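Local structure of phosphorylated carbohydrates phosphatase TM_1254 (Thermotoga maritima msb8, 3KBB) at residues Ile145-Leu150 / Lys174-Glu179; Asn138-Pro143 / Val170-Ser175; Glu16-Glu21 / Lys76-Glu81. The protein removes phosphate from sugar phosphates such as erythrose 4-phosphate, fructose 6-phosphate and mannose 6-phosphate, using a divalent metal, cobalt giving the highest activity. One frame throughout, in Å; residues are numbered along the deposited sequence.

Interaction 1 (Ile145-Leu150 / Lys174-Glu179); sequences IYLLVL and KSAGIE
Leu147 and Ala176 bring the backbones closest, CA to CA 5.7 Å, where helix 144-153 passes the C-terminal end of helix 167-175. Helix 167-175 stops in a Schellman motif. Gly177 takes a positive phi of 95°, and its N bonds back to Lys174 O. A CB at Gly177 would jam against the carbonyl O of Ala176. The turn presents Ala176 and Ile178 to the neighbouring helix. The methyl of Ala176 is the centre of the contact. Tyr146 CB meets Ala176 CB at 3.7 Å, and Leu147 CD2 reaches the same CB from the next position at 3.9 Å. Leu150 CD1 lies one turn further on, 4.2 Å from Ile178 CD1. That same Ile178 methyl approaches Tyr146 CD1 at 4.1 Å, the two side chains crossing at about a right angle. Tyr146 has CG anti to its carbonyl carbon (chi1 -79°), which carries the ring away from Ala176 and toward the central sheet. There its hydroxyl is hydrogen-bonded to Glu164 OE2. Ile178 also touches Val160 and Val162 of strand 160-164, and Pro157 touches both Ile178 and Leu150. No hydrogen bond joins the two segments. The contact therefore rests on close apolar packing, most of it buried, while the polar end of Tyr146 finds its partner beyond it.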
ATOM      1  N   ILE A 145       1.992  14.378  -1.089  1.00 15.99           N
ATOM      2  CA  ILE A 145       2.066  13.291  -2.056  1.00 15.40           C
ATOM      3  C   ILE A 145       0.983  13.359  -3.140  1.00 15.73           C
ATOM      4  O   ILE A 145       1.275  13.164  -4.313  1.00 16.01           O
ATOM      5  CB  ILE A 145       2.122  11.923  -1.362  1.00 15.84           C
ATOM      6  CG1 ILE A 145       2.628  10.842  -2.337  1.00 17.42           C
ATOM      7  CG2 ILE A 145       0.827  11.570  -0.660  1.00 15.45           C
ATOM      8  CD1 ILE A 145       2.880   9.511  -1.693  1.00 20.50           C
ATOM      9  N   TYR A 146      -0.257  13.656  -2.732  1.00 15.64           N
ATOM     10  CA  TYR A 146      -1.334  13.795  -3.738  1.00 15.86           C
ATOM     11  C   TYR A 146      -1.197  15.063  -4.560  1.00 15.50           C
ATOM     12  O   TYR A 146      -1.529  15.047  -5.732  1.00 14.18           O
ATOM     13  CB  TYR A 146      -2.719  13.688  -3.074  1.00 15.39           C
ATOM     14  CG  TYR A 146      -2.999  12.214  -2.844  1.00 16.18           C
ATOM     15  CD1 TYR A 146      -3.383  11.370  -3.913  1.00 18.56           C
ATOM     16  CD2 TYR A 146      -2.852  11.644  -1.580  1.00 17.48           C
ATOM     17  CE1 TYR A 146      -3.601  10.015  -3.717  1.00 21.76           C
ATOM     18  CE2 TYR A 146      -3.067  10.279  -1.361  1.00 16.41           C
ATOM     19  CZ  TYR A 146      -3.440   9.466  -2.453  1.00 18.36           C
ATOM     20  OH  TYR A 146      -3.655   8.117  -2.289  1.00 21.96           O
ATOM     21  N   LEU A 147      -0.740  16.158  -3.949  1.00 16.24           N
ATOM     22  CA  LEU A 147      -0.447  17.408  -4.709  1.00 16.53           C
ATOM     23  C   LEU A 147       0.595  17.136  -5.803  1.00 17.88           C
ATOM     24  O   LEU A 147       0.460  17.625  -6.945  1.00 18.92           O
ATOM     25  CB  LEU A 147      -0.013  18.525  -3.724  1.00 16.27           C
ATOM     26  CG  LEU A 147      -1.139  19.010  -2.812  1.00 15.90           C
ATOM     27  CD1 LEU A 147      -0.517  19.843  -1.633  1.00 18.42           C
ATOM     28  CD2 LEU A 147      -2.229  19.812  -3.559  1.00 18.64           C
ATOM     29  N   LEU A 148       1.624  16.335  -5.494  1.00 18.04           N
ATOM     30  CA  LEU A 148       2.654  16.001  -6.490  1.00 18.01           C
ATOM     31  C   LEU A 148       2.077  15.093  -7.598  1.00 17.95           C
ATOM     32  O   LEU A 148       2.395  15.273  -8.788  1.00 19.29           O
ATOM     33  CB  LEU A 148       3.852  15.323  -5.811  1.00 17.54           C
ATOM     34  CG  LEU A 148       5.101  15.017  -6.675  1.00 18.26           C
ATOM     35  CD1 LEU A 148       5.555  16.245  -7.469  1.00 20.13           C
ATOM     36  CD2 LEU A 148       6.225  14.418  -5.786  1.00 19.53           C
ATOM     37  N   VAL A 149       1.224  14.133  -7.219  1.00 16.98           N
ATOM     38  CA  VAL A 149       0.534  13.303  -8.233  1.00 17.12           C
ATOM     39  C   VAL A 149      -0.277  14.193  -9.182  1.00 18.12           C
ATOM     40  O   VAL A 149      -0.199  13.993 -10.420  1.00 18.24           O
ATOM     41  CB  VAL A 149      -0.404  12.221  -7.601  1.00 16.48           C
ATOM     42  CG1 VAL A 149      -1.194  11.459  -8.720  1.00 18.98           C
ATOM     43  CG2 VAL A 149       0.434  11.207  -6.815  1.00 19.48           C
ATOM     44  N   LEU A 150      -1.048  15.140  -8.617  1.00 17.71           N
ATOM     45  CA  LEU A 150      -1.862  16.082  -9.407  1.00 17.86           C
ATOM     46  C   LEU A 150      -0.977  16.923 -10.327  1.00 18.98           C
ATOM     47  O   LEU A 150      -1.308  17.138 -11.483  1.00 18.13           O
ATOM     48  CB  LEU A 150      -2.725  16.969  -8.529  1.00 18.39           C
ATOM     49  CG  LEU A 150      -3.803  16.241  -7.704  1.00 17.66           C
ATOM     50  CD1 LEU A 150      -4.443  17.197  -6.717  1.00 20.09           C
ATOM     51  CD2 LEU A 150      -4.817  15.717  -8.747  1.00 17.92           C
ATOM     52  N   LYS A 174      -7.926  14.003   0.520  1.00 16.16           N
ATOM     53  CA  LYS A 174      -8.944  15.034   0.819  1.00 17.43           C
ATOM     54  C   LYS A 174      -8.334  16.439   1.023  1.00 18.18           C
ATOM     55  O   LYS A 174      -8.836  17.457   0.471  1.00 18.63           O
ATOM     56  CB  LYS A 174      -9.722  14.617   2.064  1.00 19.29           C
ATOM     57  CG  LYS A 174     -11.026  15.374   2.304  1.00 23.62           C
ATOM     58  CD  LYS A 174     -12.175  14.861   1.412  1.00 30.28           C
ATOM     59  CE  LYS A 174     -13.497  15.592   1.766  1.00 30.68           C
ATOM     60  NZ  LYS A 174     -13.419  15.864   3.225  1.00 36.16           N
ATOM     61  N   SER A 175      -7.254  16.495   1.798  1.00 18.18           N
ATOM     62  CA  SER A 175      -6.541  17.762   2.029  1.00 18.73           C
ATOM     63  C   SER A 175      -5.936  18.362   0.769  1.00 19.34           C
ATOM     64  O   SER A 175      -5.794  19.590   0.710  1.00 20.09           O
ATOM     65  CB  SER A 175      -5.481  17.637   3.130  1.00 19.31           C
ATOM     66  OG  SER A 175      -6.090  17.376   4.385  1.00 19.54           O
ATOM     67  N   ALA A 176      -5.644  17.526  -0.240  1.00 18.28           N
ATOM     68  CA  ALA A 176      -5.167  17.969  -1.551  1.00 19.04           C
ATOM     69  C   ALA A 176      -6.308  18.479  -2.425  1.00 18.55           C
ATOM     70  O   ALA A 176      -6.066  18.895  -3.544  1.00 20.19           O
ATOM     71  CB  ALA A 176      -4.423  16.830  -2.270  1.00 17.15           C
ATOM     72  N   GLY A 177      -7.541  18.410  -1.927  1.00 18.88           N
ATOM     73  CA  GLY A 177      -8.715  18.935  -2.636  1.00 19.28           C
ATOM     74  C   GLY A 177      -9.499  17.930  -3.461  1.00 19.39           C
ATOM     75  O   GLY A 177     -10.448  18.297  -4.169  1.00 19.93           O
ATOM     76  N   ILE A 178      -9.131  16.643  -3.341  1.00 17.97           N
ATOM     77  CA  ILE A 178      -9.772  15.563  -4.072  1.00 17.03           C
ATOM     78  C   ILE A 178     -11.006  15.084  -3.275  1.00 18.61           C
ATOM     79  O   ILE A 178     -10.903  14.723  -2.094  1.00 20.12           O
ATOM     80  CB  ILE A 178      -8.812  14.386  -4.271  1.00 16.00           C
ATOM     81  CG1 ILE A 178      -7.597  14.839  -5.103  1.00 12.69           C
ATOM     82  CG2 ILE A 178      -9.550  13.173  -4.971  1.00 16.45           C
ATOM     83  CD1 ILE A 178      -6.462  13.815  -5.150  1.00 19.15           C
ATOM     84  N   GLU A 179     -12.155  15.070  -3.938  1.00 19.59           N
ATOM     85  CA  GLU A 179     -13.412  14.658  -3.266  1.00 20.54           C
ATOM     86  C   GLU A 179     -13.786  13.196  -3.479  1.00 19.86           C
ATOM     87  O   GLU A 179     -14.317  12.533  -2.565  1.00 20.16           O
ATOM     88  CB  GLU A 179     -14.550  15.590  -3.679  1.00 22.06           C
ATOM     89  CG  GLU A 179     -14.434  16.966  -2.983  1.00 27.13           C
ATOM     90  CD  GLU A 179     -14.527  16.902  -1.468  0.50 29.34           C
ATOM     91  OE1 GLU A 179     -15.577  16.460  -0.941  0.50 33.17           O
ATOM     92  OE2 GLU A 179     -13.556  17.315  -0.801  0.50 30.24           O
TER

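Interaction 2 (Asn138-Pro143 / Val170-Ser175); sequences NGKPDP and VEAAKS. With SO4 (sulfate ion), chain D.
Pro141, which follows a cis peptide, lays its ring alongside the side chain of Glu171, both pointing the same way. Pro141 CB lies 3.8 Å from Glu171 CB and 3.3 Å from Glu171 OE1. The Glu171 chain is extended beyond CG (chi2 174°), which carries the carboxylate along the proline ring. Ala172 packs against the turn that follows: its CB is 3.3 Å from Asp142 O, and its CA makes a CA-H...O contact of 3.2 Å with Pro141 O. Pro143 packs over the next turn of the helix, CB to Ser175 CB 3.8 Å. A water donates to Pro141 O at 2.6 Å and also bonds Ser175 OG, bridging the segments. Asp142 OD1 accepts from Glu144 N and caps the start of helix 144-153. Lys140 touches Ala172 CB with its CG, then runs on extended to the active site. There its NZ donates to sulfate O4 at 2.9 Å and forms salt bridges with Glu164 and Asp7, probably the nucleophile. Asp9, Thr107, Ser108 and Thr109 also hold the sulfate. The placement is consistent with the motif lysine of the haloacid dehalogenase superfamily, which helps to hold the nucleophile and phosphoryl group.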
ATOM      1  N   ASN A 138       7.121  15.578   3.482  1.00 21.02           N
ATOM      2  CA  ASN A 138       6.220  15.106   4.544  1.00 21.02           C
ATOM      3  C   ASN A 138       5.235  14.110   3.963  1.00 21.09           C
ATOM      4  O   ASN A 138       4.615  14.413   2.932  1.00 19.90           O
ATOM      5  CB  ASN A 138       5.465  16.298   5.110  1.00 21.83           C
ATOM      6  CG  ASN A 138       6.388  17.304   5.781  1.00 25.51           C
ATOM      7  OD1 ASN A 138       6.369  18.486   5.456  1.00 29.46           O
ATOM      8  ND2 ASN A 138       7.219  16.826   6.688  1.00 23.71           N
ATOM      9  N   GLY A 139       5.122  12.926   4.579  1.00 20.39           N
ATOM     10  CA  GLY A 139       4.257  11.873   4.008  1.00 20.53           C
ATOM     11  C   GLY A 139       2.827  11.983   4.539  1.00 20.02           C
ATOM     12  O   GLY A 139       2.487  12.923   5.240  1.00 18.83           O
ATOM     13  N   LYS A 140       1.988  11.020   4.169  1.00 21.69           N
ATOM     14  CA  LYS A 140       0.575  10.986   4.641  1.00 21.72           C
ATOM     15  C   LYS A 140       0.528  11.138   6.172  1.00 22.50           C
ATOM     16  O   LYS A 140       1.383  10.524   6.858  1.00 25.44           O
ATOM     17  CB  LYS A 140      -0.070   9.671   4.218  1.00 22.15           C
ATOM     18  CG  LYS A 140      -0.023   9.397   2.734  1.00 23.65           C
ATOM     19  CD  LYS A 140      -0.470   7.974   2.415  1.00 24.28           C
ATOM     20  CE  LYS A 140      -0.338   7.706   0.929  1.00 27.34           C
ATOM     21  NZ  LYS A 140      -0.696   6.305   0.567  1.00 26.79           N
ATOM     22  N   PRO A 141      -0.436  11.915   6.733  1.00 21.35           N
ATOM     23  CA  PRO A 141      -1.603  12.516   6.076  1.00 20.82           C
ATOM     24  C   PRO A 141      -1.383  13.861   5.409  1.00 19.93           C
ATOM     25  O   PRO A 141      -2.355  14.493   4.971  1.00 19.88           O
ATOM     26  CB  PRO A 141      -2.614  12.635   7.232  1.00 20.69           C
ATOM     27  CG  PRO A 141      -1.743  12.983   8.417  1.00 22.23           C
ATOM     28  CD  PRO A 141      -0.442  12.220   8.190  1.00 23.01           C
ATOM     29  N   ASP A 142      -0.128  14.310   5.309  1.00 18.38           N
ATOM     30  CA  ASP A 142       0.145  15.601   4.657  1.00 17.86           C
ATOM     31  C   ASP A 142      -0.304  15.437   3.174  1.00 16.87           C
ATOM     32  O   ASP A 142      -0.117  14.351   2.608  1.00 16.19           O
ATOM     33  CB  ASP A 142       1.645  15.943   4.746  1.00 18.89           C
ATOM     34  CG  ASP A 142       1.960  17.361   4.287  1.00 22.12           C
ATOM     35  OD1 ASP A 142       1.762  17.644   3.097  1.00 17.67           O
ATOM     36  OD2 ASP A 142       2.454  18.186   5.116  1.00 21.79           O
ATOM     37  N   PRO A 143      -0.967  16.467   2.589  1.00 17.24           N
ATOM     38  CA  PRO A 143      -1.409  16.324   1.179  1.00 17.18           C
ATOM     39  C   PRO A 143      -0.265  16.374   0.134  1.00 17.18           C
ATOM     40  O   PRO A 143      -0.544  16.132  -1.060  1.00 16.15           O
ATOM     41  CB  PRO A 143      -2.341  17.520   0.993  1.00 17.57           C
ATOM     42  CG  PRO A 143      -1.779  18.540   2.007  1.00 17.73           C
ATOM     43  CD  PRO A 143      -1.445  17.729   3.176  1.00 17.55           C
ATOM     44  N   VAL A 170      -6.518   8.639   3.007  1.00 14.44           N
ATOM     45  CA  VAL A 170      -7.749   9.381   2.705  1.00 14.94           C
ATOM     46  C   VAL A 170      -7.646  10.822   3.135  1.00 15.33           C
ATOM     47  O   VAL A 170      -8.021  11.720   2.398  1.00 15.39           O
ATOM     48  CB  VAL A 170      -8.973   8.673   3.342  1.00 14.24           C
ATOM     49  CG1 VAL A 170     -10.235   9.555   3.177  1.00 15.92           C
ATOM     50  CG2 VAL A 170      -9.168   7.271   2.711  1.00 15.49           C
ATOM     51  N   GLU A 171      -7.114  11.065   4.333  1.00 14.74           N
ATOM     52  CA  GLU A 171      -6.921  12.431   4.780  1.00 16.10           C
ATOM     53  C   GLU A 171      -6.043  13.236   3.823  1.00 15.34           C
ATOM     54  O   GLU A 171      -6.356  14.396   3.514  1.00 16.24           O
ATOM     55  CB  GLU A 171      -6.300  12.460   6.183  1.00 16.28           C
ATOM     56  CG  GLU A 171      -7.291  11.994   7.269  1.00 20.01           C
ATOM     57  CD  GLU A 171      -6.650  11.868   8.657  1.00 21.75           C
ATOM     58  OE1 GLU A 171      -5.412  11.995   8.772  1.00 24.94           O
ATOM     59  OE2 GLU A 171      -7.401  11.589   9.632  1.00 27.01           O
ATOM     60  N   ALA A 172      -4.965  12.608   3.350  1.00 14.80           N
ATOM     61  CA  ALA A 172      -4.021  13.291   2.476  1.00 15.12           C
ATOM     62  C   ALA A 172      -4.688  13.691   1.136  1.00 13.65           C
ATOM     63  O   ALA A 172      -4.564  14.865   0.680  1.00 14.20           O
ATOM     64  CB  ALA A 172      -2.799  12.410   2.239  1.00 16.41           C
ATOM     65  N   ALA A 173      -5.418  12.749   0.545  1.00 14.39           N
ATOM     66  CA  ALA A 173      -6.070  13.040  -0.733  1.00 15.19           C
ATOM     67  C   ALA A 173      -7.139  14.121  -0.531  1.00 15.23           C
ATOM     68  O   ALA A 173      -7.236  15.049  -1.322  1.00 16.87           O
ATOM     69  CB  ALA A 173      -6.696  11.794  -1.350  1.00 16.53           C
ATOM     70  N   LYS A 174      -7.926  14.003   0.520  1.00 16.16           N
ATOM     71  CA  LYS A 174      -8.944  15.034   0.819  1.00 17.43           C
ATOM     72  C   LYS A 174      -8.334  16.439   1.023  1.00 18.18           C
ATOM     73  O   LYS A 174      -8.836  17.457   0.471  1.00 18.63           O
ATOM     74  CB  LYS A 174      -9.722  14.617   2.064  1.00 19.29           C
ATOM     75  CG  LYS A 174     -11.026  15.374   2.304  1.00 23.62           C
ATOM     76  CD  LYS A 174     -12.175  14.861   1.412  1.00 30.28           C
ATOM     77  CE  LYS A 174     -13.497  15.592   1.766  1.00 30.68           C
ATOM     78  NZ  LYS A 174     -13.419  15.864   3.225  1.00 36.16           N
ATOM     79  N   SER A 175      -7.254  16.495   1.798  1.00 18.18           N
ATOM     80  CA  SER A 175      -6.541  17.762   2.029  1.00 18.73           C
ATOM     81  C   SER A 175      -5.936  18.362   0.769  1.00 19.34           C
ATOM     82  O   SER A 175      -5.794  19.590   0.710  1.00 20.09           O
ATOM     83  CB  SER A 175      -5.481  17.637   3.130  1.00 19.31           C
ATOM     84  OG  SER A 175      -6.090  17.376   4.385  1.00 19.54           O
TER
HETATM   85  S   SO4 D 226       1.465   2.602   0.600  0.50 27.07           S
HETATM   86  O1  SO4 D 226       1.214   2.014  -0.725  0.50 14.21           O
HETATM   87  O2  SO4 D 226       0.701   1.890   1.621  0.50 20.72           O
HETATM   88  O3  SO4 D 226       2.876   2.385   0.993  0.50 24.57           O
HETATM   89  O4  SO4 D 226       1.100   4.057   0.706  0.50 20.48           O
HETATM   90  O   HOH W   1      -4.284  15.949   5.908  1.00 23.21           O

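Interaction 3 (Glu16-Glu21 / Lys76-Glu81); sequences EPLYFE and KRVFSE
Tyr19 OH is hydrogen-bonded to Lys75 NZ, just ahead of the segment 76-81 that the tyrosine ring touches. Tyr19 CE1 comes to the edge of the Phe79 ring, near its plane, 3.7 Å from Phe79 CZ. The two ring planes are inclined at 50°, with centroids 6.0 Å apart. Leu18 fills the neighbouring position. Its CB sits 3.9 Å from Phe79 CE1, and its CD1 lies 3.9 Å from Phe79 CD1. Phe79 has CG anti to its carbonyl carbon (chi1 -73°), which swings the ring across to Leu18 and Tyr19. Val78 faces the other segment with both methyls: CG1 meets Leu18 CB at 3.9 Å, and CG2 meets Glu21 CG at 4.0 Å. An alanine at Val78 is likely to open a gap beside Leu18 and leave the methylenes of Glu21 less firmly packed. The carboxylate of Glu21 is paired within its own helix, OE1 with Arg24 and OE2 with Arg25. Arg25 also binds Glu81 and so links the two helices through charge. Helices 19-29 and 64-82 belong to the helical cap of this phosphatase. Their contact thus combines an apolar seam with charged groups along its border, and Arg25 probably eases the like charges of Glu21 and Glu81.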
ATOM      1  N   GLU A  16       0.714  -6.731   4.053  1.00 29.89           N
ATOM      2  CA  GLU A  16       0.503  -6.839   5.515  1.00 31.47           C
ATOM      3  C   GLU A  16       0.278  -8.291   5.939  1.00 31.22           C
ATOM      4  O   GLU A  16       0.885  -8.719   6.914  1.00 33.13           O
ATOM      5  CB  GLU A  16      -0.608  -5.915   6.028  1.00 31.42           C
ATOM      6  CG  GLU A  16      -0.704  -5.820   7.593  1.00 32.68           C
ATOM      7  CD  GLU A  16      -1.625  -6.865   8.237  0.50 34.73           C
ATOM      8  OE1 GLU A  16      -2.403  -7.537   7.519  0.50 34.94           O
ATOM      9  OE2 GLU A  16      -1.568  -7.004   9.481  0.50 35.81           O
ATOM     10  N   PRO A  17      -0.575  -9.045   5.218  1.00 31.38           N
ATOM     11  CA  PRO A  17      -0.816 -10.437   5.644  1.00 31.24           C
ATOM     12  C   PRO A  17       0.409 -11.356   5.567  1.00 30.74           C
ATOM     13  O   PRO A  17       0.393 -12.435   6.160  1.00 31.32           O
ATOM     14  CB  PRO A  17      -1.868 -10.933   4.654  1.00 31.35           C
ATOM     15  CG  PRO A  17      -2.509  -9.722   4.136  1.00 31.58           C
ATOM     16  CD  PRO A  17      -1.420  -8.709   4.055  1.00 31.33           C
ATOM     17  N   LEU A  18       1.430 -10.957   4.825  1.00 29.48           N
ATOM     18  CA  LEU A  18       2.642 -11.790   4.703  1.00 28.78           C
ATOM     19  C   LEU A  18       3.704 -11.483   5.733  1.00 29.27           C
ATOM     20  O   LEU A  18       4.755 -12.138   5.736  1.00 28.83           O
ATOM     21  CB  LEU A  18       3.267 -11.657   3.322  1.00 28.69           C
ATOM     22  CG  LEU A  18       2.353 -11.999   2.129  1.00 29.28           C
ATOM     23  CD1 LEU A  18       3.049 -11.690   0.816  1.00 31.04           C
ATOM     24  CD2 LEU A  18       1.951 -13.432   2.191  1.00 31.18           C
ATOM     25  N   TYR A  19       3.475 -10.467   6.564  1.00 29.29           N
ATOM     26  CA  TYR A  19       4.473 -10.106   7.564  1.00 30.35           C
ATOM     27  C   TYR A  19       4.701 -11.223   8.576  1.00 30.15           C
ATOM     28  O   TYR A  19       5.830 -11.422   9.018  1.00 31.78           O
ATOM     29  CB  TYR A  19       4.096  -8.808   8.256  1.00 30.08           C
ATOM     30  CG  TYR A  19       4.688  -7.628   7.535  1.00 32.20           C
ATOM     31  CD1 TYR A  19       4.303  -7.330   6.223  1.00 30.39           C
ATOM     32  CD2 TYR A  19       5.641  -6.827   8.147  1.00 33.92           C
ATOM     33  CE1 TYR A  19       4.855  -6.255   5.538  1.00 31.76           C
ATOM     34  CE2 TYR A  19       6.220  -5.754   7.464  1.00 35.59           C
ATOM     35  CZ  TYR A  19       5.798  -5.471   6.163  1.00 34.16           C
ATOM     36  OH  TYR A  19       6.360  -4.408   5.505  1.00 33.81           O
ATOM     37  N   PHE A  20       3.634 -11.929   8.950  1.00 30.34           N
ATOM     38  CA  PHE A  20       3.784 -13.017   9.911  1.00 29.98           C
ATOM     39  C   PHE A  20       4.786 -14.043   9.399  1.00 29.67           C
ATOM     40  O   PHE A  20       5.765 -14.346  10.085  1.00 29.27           O
ATOM     41  CB  PHE A  20       2.452 -13.672  10.308  1.00 30.45           C
ATOM     42  CG  PHE A  20       2.637 -14.851  11.220  1.00 30.48           C
ATOM     43  CD1 PHE A  20       2.950 -14.653  12.569  1.00 30.98           C
ATOM     44  CD2 PHE A  20       2.578 -16.150  10.723  1.00 29.29           C
ATOM     45  CE1 PHE A  20       3.167 -15.750  13.422  1.00 29.61           C
ATOM     46  CE2 PHE A  20       2.792 -17.242  11.558  1.00 30.20           C
ATOM     47  CZ  PHE A  20       3.098 -17.039  12.901  1.00 29.10           C
ATOM     48  N   GLU A  21       4.569 -14.554   8.184  1.00 28.92           N
ATOM     49  CA  GLU A  21       5.493 -15.523   7.608  1.00 28.82           C
ATOM     50  C   GLU A  21       6.944 -15.020   7.500  1.00 28.94           C
ATOM     51  O   GLU A  21       7.899 -15.759   7.811  1.00 28.11           O
ATOM     52  CB  GLU A  21       4.966 -16.068   6.266  1.00 28.40           C
ATOM     53  CG  GLU A  21       5.863 -17.102   5.632  1.00 28.49           C
ATOM     54  CD  GLU A  21       6.152 -18.294   6.547  1.00 24.89           C
ATOM     55  OE1 GLU A  21       5.344 -18.565   7.477  1.00 25.63           O
ATOM     56  OE2 GLU A  21       7.170 -18.980   6.297  1.00 27.71           O
ATOM     57  N   LYS A  76      11.966 -10.402   1.322  1.00 38.46           N
ATOM     58  CA  LYS A  76      12.148 -10.541  -0.121  1.00 38.78           C
ATOM     59  C   LYS A  76      11.680 -11.898  -0.602  1.00 38.38           C
ATOM     60  O   LYS A  76      10.965 -11.994  -1.596  1.00 38.64           O
ATOM     61  CB  LYS A  76      13.626 -10.327  -0.510  1.00 39.19           C
ATOM     62  CG  LYS A  76      14.046  -8.857  -0.613  1.00 41.37           C
ATOM     63  CD  LYS A  76      13.341  -8.150  -1.781  0.50 42.70           C
ATOM     64  CE  LYS A  76      14.171  -6.997  -2.348  0.50 42.79           C
ATOM     65  NZ  LYS A  76      14.426  -5.917  -1.352  0.50 43.54           N
ATOM     66  N   ARG A  77      12.092 -12.940   0.113  1.00 37.73           N
ATOM     67  CA  ARG A  77      11.766 -14.313  -0.225  1.00 37.21           C
ATOM     68  C   ARG A  77      10.277 -14.562  -0.126  1.00 36.16           C
ATOM     69  O   ARG A  77       9.681 -15.121  -1.051  1.00 35.73           O
ATOM     70  CB  ARG A  77      12.494 -15.269   0.709  1.00 38.20           C
ATOM     71  CG  ARG A  77      13.998 -15.291   0.522  1.00 39.28           C
ATOM     72  CD  ARG A  77      14.617 -16.436   1.311  1.00 42.24           C
ATOM     73  NE  ARG A  77      15.995 -16.164   1.722  1.00 46.59           N
ATOM     74  CZ  ARG A  77      17.072 -16.344   0.960  0.50 47.00           C
ATOM     75  NH1 ARG A  77      16.959 -16.796  -0.288  0.50 47.83           N
ATOM     76  NH2 ARG A  77      18.275 -16.065   1.449  0.50 47.37           N
ATOM     77  N   VAL A  78       9.691 -14.164   1.002  1.00 34.90           N
ATOM     78  CA  VAL A  78       8.272 -14.348   1.231  1.00 33.98           C
ATOM     79  C   VAL A  78       7.471 -13.583   0.169  1.00 34.30           C
ATOM     80  O   VAL A  78       6.542 -14.150  -0.422  1.00 34.44           O
ATOM     81  CB  VAL A  78       7.848 -13.953   2.678  1.00 33.17           C
ATOM     82  CG1 VAL A  78       6.336 -14.048   2.868  1.00 31.69           C
ATOM     83  CG2 VAL A  78       8.552 -14.857   3.711  1.00 32.72           C
ATOM     84  N   PHE A  79       7.834 -12.317  -0.076  1.00 34.94           N
ATOM     85  CA  PHE A  79       7.050 -11.472  -1.008  1.00 35.71           C
ATOM     86  C   PHE A  79       7.193 -12.049  -2.400  1.00 36.61           C
ATOM     87  O   PHE A  79       6.204 -12.249  -3.127  1.00 37.53           O
ATOM     88  CB  PHE A  79       7.513 -10.011  -0.988  1.00 35.37           C
ATOM     89  CG  PHE A  79       7.122  -9.247   0.261  1.00 36.22           C
ATOM     90  CD1 PHE A  79       6.479  -9.868   1.335  1.00 35.42           C
ATOM     91  CD2 PHE A  79       7.416  -7.900   0.362  1.00 36.39           C
ATOM     92  CE1 PHE A  79       6.141  -9.161   2.485  1.00 36.95           C
ATOM     93  CE2 PHE A  79       7.098  -7.188   1.521  1.00 36.47           C
ATOM     94  CZ  PHE A  79       6.447  -7.810   2.573  1.00 35.35           C
ATOM     95  N   SER A  80       8.431 -12.362  -2.758  1.00 36.80           N
ATOM     96  CA  SER A  80       8.697 -12.988  -4.035  1.00 38.12           C
ATOM     97  C   SER A  80       7.869 -14.257  -4.213  1.00 37.90           C
ATOM     98  O   SER A  80       7.257 -14.458  -5.261  1.00 37.72           O
ATOM     99  CB  SER A  80      10.195 -13.265  -4.195  1.00 37.63           C
ATOM    100  OG  SER A  80      10.404 -14.234  -5.211  1.00 41.75           O
ATOM    101  N   GLU A  81       7.813 -15.096  -3.182  1.00 38.22           N
ATOM    102  CA  GLU A  81       7.070 -16.356  -3.274  1.00 39.07           C
ATOM    103  C   GLU A  81       5.546 -16.147  -3.270  1.00 37.72           C
ATOM    104  O   GLU A  81       4.825 -16.745  -4.081  1.00 38.41           O
ATOM    105  CB  GLU A  81       7.471 -17.324  -2.152  1.00 39.10           C
ATOM    106  CG  GLU A  81       7.041 -18.794  -2.409  1.00 41.95           C
ATOM    107  CD  GLU A  81       6.980 -19.656  -1.147  1.00 43.05           C
ATOM    108  OE1 GLU A  81       7.879 -19.540  -0.269  1.00 46.29           O
ATOM    109  OE2 GLU A  81       6.018 -20.455  -1.038  1.00 48.38           O
TER

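In the fold
Interactions 1 and 2 are neighbours, with centres 7 Å apart. They share Lys174 and Ser175 and both use helix 167-175. Tyr146 CD2 packs 3.5 Å from Ala173 N, and Pro143 CB lies 3.5 Å from Ala176 N. Helix 144-153 and the loop before it thus lie against one helix. Each contact sends one side chain toward the active site: that of Lys140 comes about 3 Å from the side chain of Asp7, that of Tyr146 about 5 Å. Glu164 partners both Lys140 and Tyr146. Interaction 3 stands apart in the cap, on the opposite side of the chain's centre. Its centre is 31 Å from interaction 1 and 27 Å from interaction 2.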